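Local coordinates for 3-carboxy-cis,cis-muconate cycloisomerase (PDB 1RE5), which belongs to the fumarase/aspartase-type lyase superfamily and is a largely helical protein that assembles as a tetramer, at residues V160-G163 and M164-G168; Q181-R184 and P185-V189; C332-S335 and G336-Q340. All coordinates share one frame; numbering follows the deposited sequence.

Contact 1 (V160-G163 and M164-G168)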
ATOM      1  N   VAL D 160     -30.375  -7.604 -17.027  1.00 26.49           N
ATOM      2  CA  VAL D 160     -29.178  -7.081 -17.648  1.00 25.41           C
ATOM      3  C   VAL D 160     -28.884  -8.088 -18.779  1.00 26.10           C
ATOM      4  O   VAL D 160     -29.559  -9.108 -18.893  1.00 27.34           O
ATOM      5  CB  VAL D 160     -28.053  -7.015 -16.553  1.00 25.54           C
ATOM      6  CG1 VAL D 160     -26.754  -7.635 -17.036  1.00 24.25           C
ATOM      7  CG2 VAL D 160     -27.864  -5.567 -16.110  1.00 22.47           C
ATOM      8  N   THR D 161     -27.902  -7.810 -19.623  1.00 25.79           N
ATOM      9  CA  THR D 161     -27.582  -8.711 -20.718  1.00 24.73           C
ATOM     10  C   THR D 161     -26.114  -9.129 -20.562  1.00 24.19           C
ATOM     11  O   THR D 161     -25.317  -8.385 -19.997  1.00 23.94           O
ATOM     12  CB  THR D 161     -27.825  -7.974 -22.054  1.00 24.72           C
ATOM     13  OG1 THR D 161     -28.311  -8.893 -23.026  1.00 29.59           O
ATOM     14  CG2 THR D 161     -26.560  -7.363 -22.574  1.00 22.77           C
ATOM     15  N   LEU D 162     -25.734 -10.314 -21.031  1.00 24.10           N
ATOM     16  CA  LEU D 162     -24.326 -10.707 -20.874  1.00 24.15           C
ATOM     17  C   LEU D 162     -23.441  -9.767 -21.675  1.00 24.78           C
ATOM     18  O   LEU D 162     -22.340  -9.410 -21.238  1.00 26.03           O
ATOM     19  CB  LEU D 162     -24.072 -12.159 -21.317  1.00 21.67           C
ATOM     20  CG  LEU D 162     -22.600 -12.616 -21.250  1.00 20.13           C
ATOM     21  CD1 LEU D 162     -22.081 -12.481 -19.825  1.00 20.47           C
ATOM     22  CD2 LEU D 162     -22.468 -14.066 -21.708  1.00 18.44           C
ATOM     23  N   GLY D 163     -23.930  -9.369 -22.851  1.00 24.68           N
ATOM     24  CA  GLY D 163     -23.180  -8.464 -23.704  1.00 23.20           C
ATOM     25  C   GLY D 163     -22.940  -7.127 -23.026  1.00 23.74           C
ATOM     26  O   GLY D 163     -21.878  -6.508 -23.192  1.00 23.18           O
ATOM     27  N   MET D 164     -23.926  -6.676 -22.253  1.00 22.94           N
ATOM     28  CA  MET D 164     -23.813  -5.410 -21.546  1.00 22.15           C
ATOM     29  C   MET D 164     -22.624  -5.508 -20.592  1.00 23.46           C
ATOM     30  O   MET D 164     -21.769  -4.614 -20.554  1.00 25.17           O
ATOM     31  CB  MET D 164     -25.089  -5.117 -20.760  1.00 20.93           C
ATOM     32  CG  MET D 164     -25.244  -3.667 -20.348  1.00 21.17           C
ATOM     33  SD  MET D 164     -26.489  -3.397 -19.065  1.00 21.56           S
ATOM     34  CE  MET D 164     -27.768  -4.402 -19.657  1.00 24.35           C
ATOM     35  N   LYS D 165     -22.556  -6.608 -19.845  1.00 21.76           N
ATOM     36  CA  LYS D 165     -21.468  -6.799 -18.907  1.00 21.60           C
ATOM     37  C   LYS D 165     -20.134  -6.788 -19.631  1.00 22.55           C
ATOM     38  O   LYS D 165     -19.248  -6.018 -19.270  1.00 23.88           O
ATOM     39  CB  LYS D 165     -21.645  -8.109 -18.129  1.00 22.85           C
ATOM     40  CG  LYS D 165     -22.912  -8.166 -17.254  1.00 21.47           C
ATOM     41  CD  LYS D 165     -23.049  -9.512 -16.563  1.00 22.44           C
ATOM     42  CE  LYS D 165     -22.096  -9.663 -15.388  1.00 21.29           C
ATOM     43  NZ  LYS D 165     -22.478  -8.806 -14.239  1.00 20.22           N
ATOM     44  N   LEU D 166     -19.976  -7.625 -20.652  1.00 22.45           N
ATOM     45  CA  LEU D 166     -18.719  -7.655 -21.393  1.00 22.49           C
ATOM     46  C   LEU D 166     -18.407  -6.306 -22.026  1.00 23.02           C
ATOM     47  O   LEU D 166     -17.247  -5.950 -22.194  1.00 25.45           O
ATOM     48  CB  LEU D 166     -18.756  -8.718 -22.487  1.00 22.38           C
ATOM     49  CG  LEU D 166     -18.863 -10.169 -22.021  1.00 23.37           C
ATOM     50  CD1 LEU D 166     -18.905 -11.079 -23.224  1.00 20.67           C
ATOM     51  CD2 LEU D 166     -17.672 -10.518 -21.133  1.00 23.20           C
ATOM     52  N   ALA D 167     -19.437  -5.547 -22.380  1.00 23.33           N
ATOM     53  CA  ALA D 167     -19.229  -4.232 -22.994  1.00 22.83           C
ATOM     54  C   ALA D 167     -18.523  -3.282 -22.023  1.00 22.11           C
ATOM     55  O   ALA D 167     -17.703  -2.458 -22.426  1.00 22.94           O
ATOM     56  CB  ALA D 167     -20.574  -3.640 -23.434  1.00 21.17           C
ATOM     57  N   GLY D 168     -18.858  -3.384 -20.741  1.00 21.46           N
ATOM     58  CA  GLY D 168     -18.210  -2.545 -19.744  1.00 20.05           C
ATOM     59  C   GLY D 168     -16.713  -2.821 -19.649  1.00 18.24           C
ATOM     60  O   GLY D 168     -15.922  -1.901 -19.471  1.00 17.35           O
TER
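Met-164 lays its methyl end over the backbone of Val-160, at the point where strand 159-161 passes into helix 162-187. Met-164 CE lies 3.6 Å from Val-160 CA and 3.7 Å from Val-160 CG2. The two side chains cross at about a right angle. The bend at chi3 (-44°) swings the methyl CE onto Val-160. The other branch of Val-160 is used too. Val-160 CG1 rests 3.9 Å from Lys-165 CG, on the aliphatic part of that chain.

Thr-161 is the N-cap residue, but its side chain makes no capping bond. Its OG1 is bonded to the carbonyl of Ala-144 instead. Thr-161 O accepts the i to i+4 bond from Lys-165 N at 3.3 Å. The next bond, Leu-166 N to Leu-162 O, is 3.0 Å long and nearly straight at 173°.

The amino group of Lys-165 leaves the contact. It forms a salt bridge with Glu-314 and a hydrogen bond with His-313, both of the second subunit. Within the chain, strand 147-152 brings Leu-148 against Val-160, Leu-162 and Lys-165. Helix 434-449 meets Thr-161 and Met-164 through Ala-434, and Ala-167 through Ala-441.

Contact 2 (Q181-R184 and P185-V189)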
ATOM      1  N   GLN D 181      -1.538   5.407 -25.132  1.00 29.69           N
ATOM      2  CA  GLN D 181      -1.189   6.176 -26.309  1.00 30.83           C
ATOM      3  C   GLN D 181      -0.737   7.571 -25.899  1.00 29.60           C
ATOM      4  O   GLN D 181       0.255   8.081 -26.414  1.00 30.46           O
ATOM      5  CB  GLN D 181      -2.411   6.261 -27.227  1.00 33.42           C
ATOM      6  CG  GLN D 181      -2.125   6.623 -28.662  1.00 39.76           C
ATOM      7  CD  GLN D 181      -3.380   6.590 -29.517  1.00 42.84           C
ATOM      8  OE1 GLN D 181      -4.346   7.324 -29.264  1.00 44.97           O
ATOM      9  NE2 GLN D 181      -3.377   5.735 -30.534  1.00 44.89           N
ATOM     10  N   GLU D 182      -1.454   8.179 -24.961  1.00 27.79           N
ATOM     11  CA  GLU D 182      -1.122   9.526 -24.528  1.00 26.63           C
ATOM     12  C   GLU D 182       0.179   9.640 -23.760  1.00 26.38           C
ATOM     13  O   GLU D 182       0.818  10.691 -23.789  1.00 27.09           O
ATOM     14  CB  GLU D 182      -2.246  10.098 -23.677  1.00 27.04           C
ATOM     15  CG  GLU D 182      -3.603  10.052 -24.352  1.00 29.44           C
ATOM     16  CD  GLU D 182      -4.712  10.574 -23.458  1.00 30.65           C
ATOM     17  OE1 GLU D 182      -4.574  10.439 -22.220  1.00 33.15           O
ATOM     18  OE2 GLU D 182      -5.721  11.100 -23.990  1.00 30.84           O
ATOM     19  N   LEU D 183       0.581   8.574 -23.077  1.00 25.14           N
ATOM     20  CA  LEU D 183       1.809   8.627 -22.301  1.00 24.72           C
ATOM     21  C   LEU D 183       3.042   8.197 -23.099  1.00 26.01           C
ATOM     22  O   LEU D 183       4.183   8.436 -22.686  1.00 25.33           O
ATOM     23  CB  LEU D 183       1.674   7.765 -21.035  1.00 22.50           C
ATOM     24  CG  LEU D 183       1.646   6.235 -21.131  1.00 21.73           C
ATOM     25  CD1 LEU D 183       3.018   5.675 -21.460  1.00 20.16           C
ATOM     26  CD2 LEU D 183       1.201   5.677 -19.802  1.00 22.21           C
ATOM     27  N   ARG D 184       2.820   7.567 -24.242  1.00 26.54           N
ATOM     28  CA  ARG D 184       3.933   7.095 -25.050  1.00 29.08           C
ATOM     29  C   ARG D 184       5.015   8.157 -25.314  1.00 31.25           C
ATOM     30  O   ARG D 184       6.195   7.936 -25.032  1.00 32.41           O
ATOM     31  CB  ARG D 184       3.404   6.528 -26.368  1.00 29.23           C
ATOM     32  CG  ARG D 184       4.456   5.881 -27.225  1.00 29.45           C
ATOM     33  CD  ARG D 184       3.900   4.655 -27.940  1.00 31.32           C
ATOM     34  NE  ARG D 184       4.993   3.838 -28.462  1.00 32.74           N
ATOM     35  CZ  ARG D 184       4.955   2.516 -28.596  1.00 34.34           C
ATOM     36  NH1 ARG D 184       3.870   1.831 -28.253  1.00 35.38           N
ATOM     37  NH2 ARG D 184       6.025   1.868 -29.045  1.00 35.46           N
ATOM     38  N   PRO D 185       4.625   9.332 -25.840  1.00 31.82           N
ATOM     39  CA  PRO D 185       5.604  10.392 -26.125  1.00 31.12           C
ATOM     40  C   PRO D 185       6.300  10.934 -24.886  1.00 30.99           C
ATOM     41  O   PRO D 185       7.393  11.489 -24.960  1.00 32.24           O
ATOM     42  CB  PRO D 185       4.752  11.461 -26.795  1.00 32.01           C
ATOM     43  CG  PRO D 185       3.435  11.316 -26.080  1.00 31.53           C
ATOM     44  CD  PRO D 185       3.251   9.812 -26.084  1.00 31.61           C
ATOM     45  N   ARG D 186       5.645  10.775 -23.747  1.00 30.33           N
ATOM     46  CA  ARG D 186       6.139  11.256 -22.463  1.00 27.84           C
ATOM     47  C   ARG D 186       7.131  10.260 -21.855  1.00 27.45           C
ATOM     48  O   ARG D 186       8.168  10.646 -21.320  1.00 29.52           O
ATOM     49  CB  ARG D 186       4.933  11.425 -21.553  1.00 26.04           C
ATOM     50  CG  ARG D 186       5.024  12.450 -20.500  1.00 26.27           C
ATOM     51  CD  ARG D 186       3.705  12.438 -19.744  1.00 28.08           C
ATOM     52  NE  ARG D 186       2.612  13.005 -20.527  1.00 29.00           N
ATOM     53  CZ  ARG D 186       1.354  12.567 -20.498  1.00 29.25           C
ATOM     54  NH1 ARG D 186       1.013  11.538 -19.733  1.00 28.19           N
ATOM     55  NH2 ARG D 186       0.422  13.180 -21.217  1.00 29.63           N
ATOM     56  N   LEU D 187       6.812   8.976 -21.964  1.00 26.36           N
ATOM     57  CA  LEU D 187       7.635   7.911 -21.396  1.00 25.86           C
ATOM     58  C   LEU D 187       8.917   7.569 -22.136  1.00 26.58           C
ATOM     59  O   LEU D 187       9.966   7.405 -21.518  1.00 27.05           O
ATOM     60  CB  LEU D 187       6.814   6.627 -21.273  1.00 23.46           C
ATOM     61  CG  LEU D 187       7.589   5.401 -20.790  1.00 22.72           C
ATOM     62  CD1 LEU D 187       7.937   5.522 -19.303  1.00 20.72           C
ATOM     63  CD2 LEU D 187       6.740   4.173 -21.026  1.00 24.19           C
ATOM     64  N   LEU D 188       8.824   7.442 -23.456  1.00 26.97           N
ATOM     65  CA  LEU D 188       9.969   7.076 -24.276  1.00 26.92           C
ATOM     66  C   LEU D 188      10.942   8.221 -24.519  1.00 27.62           C
ATOM     67  O   LEU D 188      11.063   8.726 -25.641  1.00 29.23           O
ATOM     68  CB  LEU D 188       9.481   6.500 -25.610  1.00 26.33           C
ATOM     69  CG  LEU D 188       8.555   5.284 -25.473  1.00 25.94           C
ATOM     70  CD1 LEU D 188       8.192   4.716 -26.843  1.00 25.65           C
ATOM     71  CD2 LEU D 188       9.249   4.228 -24.634  1.00 25.74           C
ATOM     72  N   VAL D 189      11.634   8.627 -23.459  1.00 26.71           N
ATOM     73  CA  VAL D 189      12.613   9.697 -23.542  1.00 25.53           C
ATOM     74  C   VAL D 189      13.982   9.171 -23.129  1.00 26.31           C
ATOM     75  O   VAL D 189      14.091   8.155 -22.427  1.00 24.82           O
ATOM     76  CB  VAL D 189      12.241  10.893 -22.631  1.00 26.12           C
ATOM     77  CG1 VAL D 189      11.023  11.611 -23.188  1.00 23.76           C
ATOM     78  CG2 VAL D 189      11.986  10.410 -21.192  1.00 25.47           C
TER
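Pro-185 sits inside the last turns of helix 162-187 and kinks it, because its ring nitrogen has no hydrogen to give to the turn before. Ring atom CD occupies the place where the N-H would point. Pro-185 CD lies 3.5 Å from Gln-181 O, and Pro-185 CG lies 3.5 Å from Glu-182 O. The N-H of Arg-186 also misses the turn before and makes a weak bond to Leu-183 O. Regular helix bonding then resumes. Leu-187 N gives a 2.8 Å bond to Leu-183 O, and Leu-188 N gives one to Arg-184 O that is nearly straight at 174°. Leu-188 is the first residue past the helix and the centre of an inverse gamma turn, closed by Val-189 N to Leu-187 O at 2.8 Å.

Leu-183 and Leu-187 lie side by side and point the same way, with Leu-183 CD1 3.9 Å from Leu-187 CB. Leu-188 CD1 comes 3.7 Å from Arg-184 NE, approaching the guanidinium obliquely.

Arg-186 folds back over the preceding turn through its bend at chi3 (-72°). One face of its guanidinium lies over Glu-182 O, which is offset toward the rim. The charged ends of Glu-182 and Arg-186 do not meet within the chain. Instead, Arg-186 NH2 pairs with Glu-182 of the second subunit, and Glu-182 OE1 with Arg-186 of the second subunit.

Helix 231-257 packs against Leu-183 through Val-239 and against Leu-187 through Phe-236, and its Glu-235 salt-bridges Arg-186. Helix 106-142 supplies Asp-123 and Glu-126 to Arg-184, and packs Leu-118 on Leu-187 and Arg-119 on Leu-188.

Contact 3 (C332-S335 and G336-Q340)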
ATOM      1  N   CYS D 332       5.378  -7.801 -15.430  1.00 20.77           N
ATOM      2  CA  CYS D 332       5.193  -9.239 -15.568  1.00 21.75           C
ATOM      3  C   CYS D 332       3.834  -9.685 -15.057  1.00 22.23           C
ATOM      4  O   CYS D 332       3.146 -10.477 -15.700  1.00 24.10           O
ATOM      5  CB  CYS D 332       6.312  -9.983 -14.839  1.00 22.00           C
ATOM      6  SG  CYS D 332       7.913  -9.671 -15.591  1.00 19.87           S
ATOM      7  N   LEU D 333       3.446  -9.162 -13.899  1.00 23.45           N
ATOM      8  CA  LEU D 333       2.162  -9.488 -13.283  1.00 22.72           C
ATOM      9  C   LEU D 333       1.012  -9.177 -14.232  1.00 21.90           C
ATOM     10  O   LEU D 333       0.096  -9.986 -14.413  1.00 22.72           O
ATOM     11  CB  LEU D 333       1.995  -8.685 -11.989  1.00 23.90           C
ATOM     12  CG  LEU D 333       1.922  -9.401 -10.629  1.00 24.99           C
ATOM     13  CD1 LEU D 333       2.364 -10.857 -10.735  1.00 25.17           C
ATOM     14  CD2 LEU D 333       2.795  -8.638  -9.638  1.00 24.37           C
ATOM     15  N   VAL D 334       1.066  -7.999 -14.837  1.00 19.97           N
ATOM     16  CA  VAL D 334       0.035  -7.588 -15.760  1.00 20.10           C
ATOM     17  C   VAL D 334       0.065  -8.420 -17.048  1.00 21.73           C
ATOM     18  O   VAL D 334      -0.992  -8.785 -17.580  1.00 22.13           O
ATOM     19  CB  VAL D 334       0.181  -6.090 -16.081  1.00 19.83           C
ATOM     20  CG1 VAL D 334      -0.832  -5.672 -17.128  1.00 19.28           C
ATOM     21  CG2 VAL D 334      -0.021  -5.273 -14.804  1.00 19.67           C
ATOM     22  N   SER D 335       1.262  -8.734 -17.549  1.00 21.16           N
ATOM     23  CA  SER D 335       1.378  -9.522 -18.776  1.00 20.03           C
ATOM     24  C   SER D 335       0.731 -10.882 -18.561  1.00 20.51           C
ATOM     25  O   SER D 335       0.104 -11.438 -19.458  1.00 21.78           O
ATOM     26  CB  SER D 335       2.842  -9.701 -19.168  1.00 20.11           C
ATOM     27  OG  SER D 335       3.461 -10.674 -18.347  1.00 22.65           O
ATOM     28  N   GLY D 336       0.875 -11.419 -17.358  1.00 21.32           N
ATOM     29  CA  GLY D 336       0.269 -12.701 -17.065  1.00 20.95           C
ATOM     30  C   GLY D 336      -1.243 -12.601 -17.007  1.00 22.65           C
ATOM     31  O   GLY D 336      -1.944 -13.544 -17.385  1.00 23.68           O
ATOM     32  N   ALA D 337      -1.760 -11.466 -16.531  1.00 23.66           N
ATOM     33  CA  ALA D 337      -3.211 -11.285 -16.435  1.00 24.23           C
ATOM     34  C   ALA D 337      -3.817 -11.105 -17.818  1.00 24.19           C
ATOM     35  O   ALA D 337      -4.864 -11.666 -18.115  1.00 26.09           O
ATOM     36  CB  ALA D 337      -3.562 -10.077 -15.536  1.00 23.26           C
ATOM     37  N   LEU D 338      -3.159 -10.325 -18.666  1.00 24.36           N
ATOM     38  CA  LEU D 338      -3.653 -10.109 -20.020  1.00 24.68           C
ATOM     39  C   LEU D 338      -3.732 -11.450 -20.734  1.00 25.21           C
ATOM     40  O   LEU D 338      -4.722 -11.773 -21.402  1.00 23.96           O
ATOM     41  CB  LEU D 338      -2.711  -9.178 -20.777  1.00 23.04           C
ATOM     42  CG  LEU D 338      -3.025  -7.704 -20.571  1.00 22.89           C
ATOM     43  CD1 LEU D 338      -1.860  -6.889 -21.051  1.00 23.27           C
ATOM     44  CD2 LEU D 338      -4.310  -7.331 -21.311  1.00 21.31           C
ATOM     45  N   ARG D 339      -2.672 -12.230 -20.574  1.00 26.20           N
ATOM     46  CA  ARG D 339      -2.594 -13.539 -21.184  1.00 28.36           C
ATOM     47  C   ARG D 339      -3.781 -14.411 -20.816  1.00 29.29           C
ATOM     48  O   ARG D 339      -4.465 -14.958 -21.684  1.00 29.96           O
ATOM     49  CB  ARG D 339      -1.334 -14.244 -20.739  1.00 29.78           C
ATOM     50  CG  ARG D 339      -1.186 -15.572 -21.405  1.00 36.43           C
ATOM     51  CD  ARG D 339      -0.045 -16.351 -20.821  1.00 43.12           C
ATOM     52  NE  ARG D 339       0.378 -17.416 -21.722  1.00 47.78           N
ATOM     53  CZ  ARG D 339       1.193 -18.403 -21.372  1.00 50.42           C
ATOM     54  NH1 ARG D 339       1.672 -18.460 -20.127  1.00 52.75           N
ATOM     55  NH2 ARG D 339       1.535 -19.324 -22.270  1.00 51.91           N
ATOM     56  N   GLN D 340      -4.017 -14.536 -19.515  1.00 29.97           N
ATOM     57  CA  GLN D 340      -5.104 -15.357 -18.998  1.00 29.16           C
ATOM     58  C   GLN D 340      -6.480 -14.817 -19.349  1.00 28.59           C
ATOM     59  O   GLN D 340      -7.399 -15.590 -19.598  1.00 28.76           O
ATOM     60  CB  GLN D 340      -4.975 -15.475 -17.490  1.00 30.86           C
ATOM     61  CG  GLN D 340      -5.416 -16.804 -16.968  1.00 32.08           C
ATOM     62  CD  GLN D 340      -4.635 -17.942 -17.580  1.00 33.18           C
ATOM     63  OE1 GLN D 340      -3.394 -17.964 -17.545  1.00 31.12           O
ATOM     64  NE2 GLN D 340      -5.357 -18.905 -18.146  1.00 33.54           N
TER
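Val-334 and Leu-338 meet one turn apart on helix 319-347, with Val-334 CG1 4.2 Å from Leu-338 CD1. This is a loose apolar touch. Leu-338 has CG beside its own backbone N (chi1 -87°), and its CB and CG pass close to the carbonyl of Val-334. Val-334 O also accepts from Leu-338 N at 2.9 Å, nearly along the C=O axis.

The conformation of Ser-335 explains its bonding. Its OG stands between the backbone N and the carbonyl carbon (chi1 76°). From there the hydroxyl turns back along the helix, and Ser-335 OG donates to Cys-332 O at 2.7 Å. The donor is tilted 22° from the carbonyl plane. Cys-332 O also accepts from Gly-336 N, at 3.0 Å, so two donors share it. OG lies close to Gly-336 N as well, but the angle is too poor for a bond. Further along, Ala-337 CB is 3.5 Å from Val-334 O. Arg-339 places its CB 3.4 Å from Ser-335 O, then runs out extended from CG to NE, away from the turn before.

Helix 231-257 packs on Val-334 and Leu-338, while helix 286-307 reaches Leu-333 and Ala-337. Thr-11 and Met-15 approach Ser-335.

The chemistry is that of a regular buried helix with one added polar group, the Ser-335 hydroxyl, which makes two bonds. It is satisfied inside the fold, since OG donates to Cys-332 O and is also hydrogen-bonded to Ala-12 N. It thus ties the N-terminal residues of the chain to helix 319-347.

In the fold
Contacts 1 and 2 lie on the same helix, 162-187, one at its start and one at its end, with centres about 32 Å apart. Contact 1 is buried and mainly apolar, with Lys-165 making its polar link to the second subunit. Contact 2 is only partly buried, and its charged groups join it to neighbouring helices and to the partner chain. Contact 3 is buried in helix 319-347, its centre about 7 Å from the centre of the chain, against 20 and 17 Å for contacts 1 and 2. It combines apolar packing with one serine hydroxyl bonded within the chain, and no other chain touches it. Contacts 2 and 3 both pack on helix 231-257.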